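Local atomic coordinates of Exo-arabinanase (Penicillium chrysogenum, PDB entry 3A72), a protein that probably releases arabinobiose from the ends of alpha-1,5-linked arabinan chains, as an exo-acting glycoside hydrolase. Residues K158-C163 and H180-D185. Sequence-based numbering, arbitrary orientation.
Sequences KGKLIC and HQVTND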
loop_
_atom_site.group_PDB
_atom_site.type_symbol
_atom_site.label_atom_id
_atom_site.label_comp_id
_atom_site.label_asym_id
_atom_site.label_seq_id
_atom_site.Cartn_x
_atom_site.Cartn_y
_atom_site.Cartn_z
ATOM N N LYS A 158 -14.349 -3.064 13.759
ATOM C CA LYS A 158 -15.666 -3.463 14.246
ATOM C C LYS A 158 -16.217 -4.675 13.505
ATOM O O LYS A 158 -17.399 -4.735 13.128
ATOM C CB LYS A 158 -16.673 -2.305 14.200
ATOM C CG LYS A 158 -16.278 -1.155 15.105
ATOM C CD LYS A 158 -17.157 0.073 15.246
ATOM C CE LYS A 158 -18.283 0.448 14.316
ATOM N NZ LYS A 158 -19.012 1.736 14.602
ATOM N N GLY A 159 -15.389 -5.701 13.328
ATOM C CA GLY A 159 -15.813 -6.934 12.768
ATOM C C GLY A 159 -16.003 -6.921 11.268
ATOM O O GLY A 159 -16.534 -7.901 10.706
ATOM N N LYS A 160 -15.578 -5.863 10.607
ATOM C CA LYS A 160 -15.690 -5.707 9.170
ATOM C C LYS A 160 -14.307 -5.503 8.562
ATOM O O LYS A 160 -13.401 -4.999 9.233
ATOM C CB LYS A 160 -16.540 -4.472 8.837
ATOM C CG LYS A 160 -17.961 -4.558 9.382
ATOM C CD LYS A 160 -18.729 -3.223 9.197
ATOM C CE LYS A 160 -18.313 -2.154 10.217
ATOM N NZ LYS A 160 -19.100 -0.882 9.901
ATOM N N LEU A 161 -14.200 -5.861 7.303
ATOM C CA LEU A 161 -13.019 -5.544 6.534
ATOM C C LEU A 161 -13.383 -4.516 5.444
ATOM O O LEU A 161 -14.368 -4.734 4.718
ATOM C CB LEU A 161 -12.397 -6.769 5.884
ATOM C CG LEU A 161 -11.078 -6.568 5.161
ATOM C CD1 LEU A 161 -9.978 -6.254 6.146
ATOM C CD2 LEU A 161 -10.699 -7.769 4.327
ATOM N N ILE A 162 -12.601 -3.458 5.402
ATOM C CA ILE A 162 -12.726 -2.424 4.414
ATOM C C ILE A 162 -11.599 -2.586 3.397
ATOM O O ILE A 162 -10.429 -2.744 3.774
ATOM C CB ILE A 162 -12.660 -1.018 5.038
ATOM C CG1 ILE A 162 -13.679 -0.844 6.175
ATOM C CG2 ILE A 162 -12.819 0.064 4.017
ATOM C CD1 ILE A 162 -13.347 0.349 7.086
ATOM N N CYS A 163 -11.942 -2.521 2.107
ATOM C CA CYS A 163 -10.944 -2.442 1.047
ATOM C C CYS A 163 -11.103 -1.085 0.345
ATOM O O CYS A 163 -12.113 -0.828 -0.285
ATOM C CB CYS A 163 -11.109 -3.552 0.025
ATOM S SG CYS A 163 -9.803 -3.510 -1.236
ATOM N N HIS A 180 -14.281 2.688 -1.566
ATOM C CA HIS A 180 -14.092 1.475 -0.798
ATOM C C HIS A 180 -15.337 0.589 -0.902
ATOM O O HIS A 180 -16.426 1.043 -1.264
ATOM C CB HIS A 180 -13.737 1.706 0.716
ATOM C CG HIS A 180 -14.863 2.306 1.475
ATOM N ND1 HIS A 180 -15.919 1.743 2.111
ATOM C CD2 HIS A 180 -14.968 3.633 1.685
ATOM C CE1 HIS A 180 -16.661 2.745 2.679
ATOM N NE2 HIS A 180 -16.068 3.909 2.409
ATOM N N GLN A 181 -15.150 -0.670 -0.526
ATOM C CA GLN A 181 -16.230 -1.600 -0.239
ATOM C C GLN A 181 -15.944 -2.253 1.099
ATOM O O GLN A 181 -14.786 -2.362 1.536
ATOM C CB GLN A 181 -16.413 -2.626 -1.334
ATOM C CG GLN A 181 -16.854 -2.023 -2.660
ATOM C CD GLN A 181 -16.970 -3.007 -3.778
ATOM O OE1 GLN A 181 -17.959 -3.854 -3.825
ATOM N NE2 GLN A 181 -16.072 -2.984 -4.663
ATOM N N VAL A 182 -17.022 -2.727 1.748
ATOM C CA VAL A 182 -16.948 -3.311 3.083
ATOM C C VAL A 182 -17.549 -4.697 3.063
ATOM O O VAL A 182 -18.503 -4.964 2.326
ATOM C CB VAL A 182 -17.701 -2.448 4.107
ATOM C CG1 VAL A 182 -17.457 -2.924 5.502
ATOM C CG2 VAL A 182 -17.285 -1.008 3.899
ATOM N N THR A 183 -17.035 -5.589 3.909
ATOM C CA THR A 183 -17.563 -6.902 4.089
ATOM C C THR A 183 -17.548 -7.289 5.564
ATOM O O THR A 183 -16.659 -6.907 6.295
ATOM C CB THR A 183 -16.759 -7.940 3.249
ATOM O OG1 THR A 183 -17.369 -9.195 3.337
ATOM C CG2 THR A 183 -15.341 -7.992 3.685
ATOM N N ASN A 184 -18.540 -8.098 5.971
ATOM C CA ASN A 184 -18.497 -8.708 7.311
ATOM C C ASN A 184 -18.194 -10.188 7.242
ATOM O O ASN A 184 -18.218 -10.885 8.281
ATOM C CB ASN A 184 -19.717 -8.401 8.121
ATOM C CG ASN A 184 -20.963 -8.914 7.577
ATOM O OD1 ASN A 184 -20.934 -9.871 6.858
ATOM N ND2 ASN A 184 -22.125 -8.296 7.791
ATOM N N ASP A 185 -17.823 -10.735 6.097
ATOM C CA ASP A 185 -17.560 -12.175 5.995
ATOM C C ASP A 185 -16.439 -12.546 5.014
ATOM O O ASP A 185 -16.130 -13.739 4.882
ATOM C CB ASP A 185 -18.821 -12.930 5.630
ATOM C CG ASP A 185 -19.437 -12.591 4.303
ATOM O OD1 ASP A 185 -18.792 -11.886 3.497
ATOM O OD2 ASP A 185 -20.566 -13.082 4.037
#
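L161 and T183 face each other across two antiparallel strands as a hydrogen-bonded pair: L161 N donates to T183 O at 2.9 Å, and T183 N returns to L161 O in the carbonyl plane. C163 and Q181 form the next such pair. There C163 N meets Q181 O almost straight on (N-H...O angle 173°), whereas Q181 N sits tilted from the plane of the C163 carbonyl, at 3.1 Å from C163 O. Between them lies the non-hydrogen-bonded pair I162 and V182, whose side chains touch loosely, I162 CG1 to V182 CG2 at 4.3 Å. On the same face, I162 CG2 slants against H180, 3.8 Å from H180 CB, and K160 CB packs on V182 CG1 at 3.8 Å. Beyond V182, the K160 chain bends at chi3 (-77°) and ends in a salt bridge with E246, whose carbonyl oxygen also binds H180 NE2. The other face carries T183 CG2, 3.9 Å from L161 CB. With chi1 at -174°, T183 turns OG1 away from its own backbone N, and this hydroxyl accepts from D185 N at 3.2 Å in an ST turn where the strand gives way to the loop; the same hydroxyl donates to N188 O, its stronger partner. Strands 149-157 and 193-196 flank the pair, making these the two middle strands of a four-stranded antiparallel blade, one of six in a sialidase-like beta-propeller.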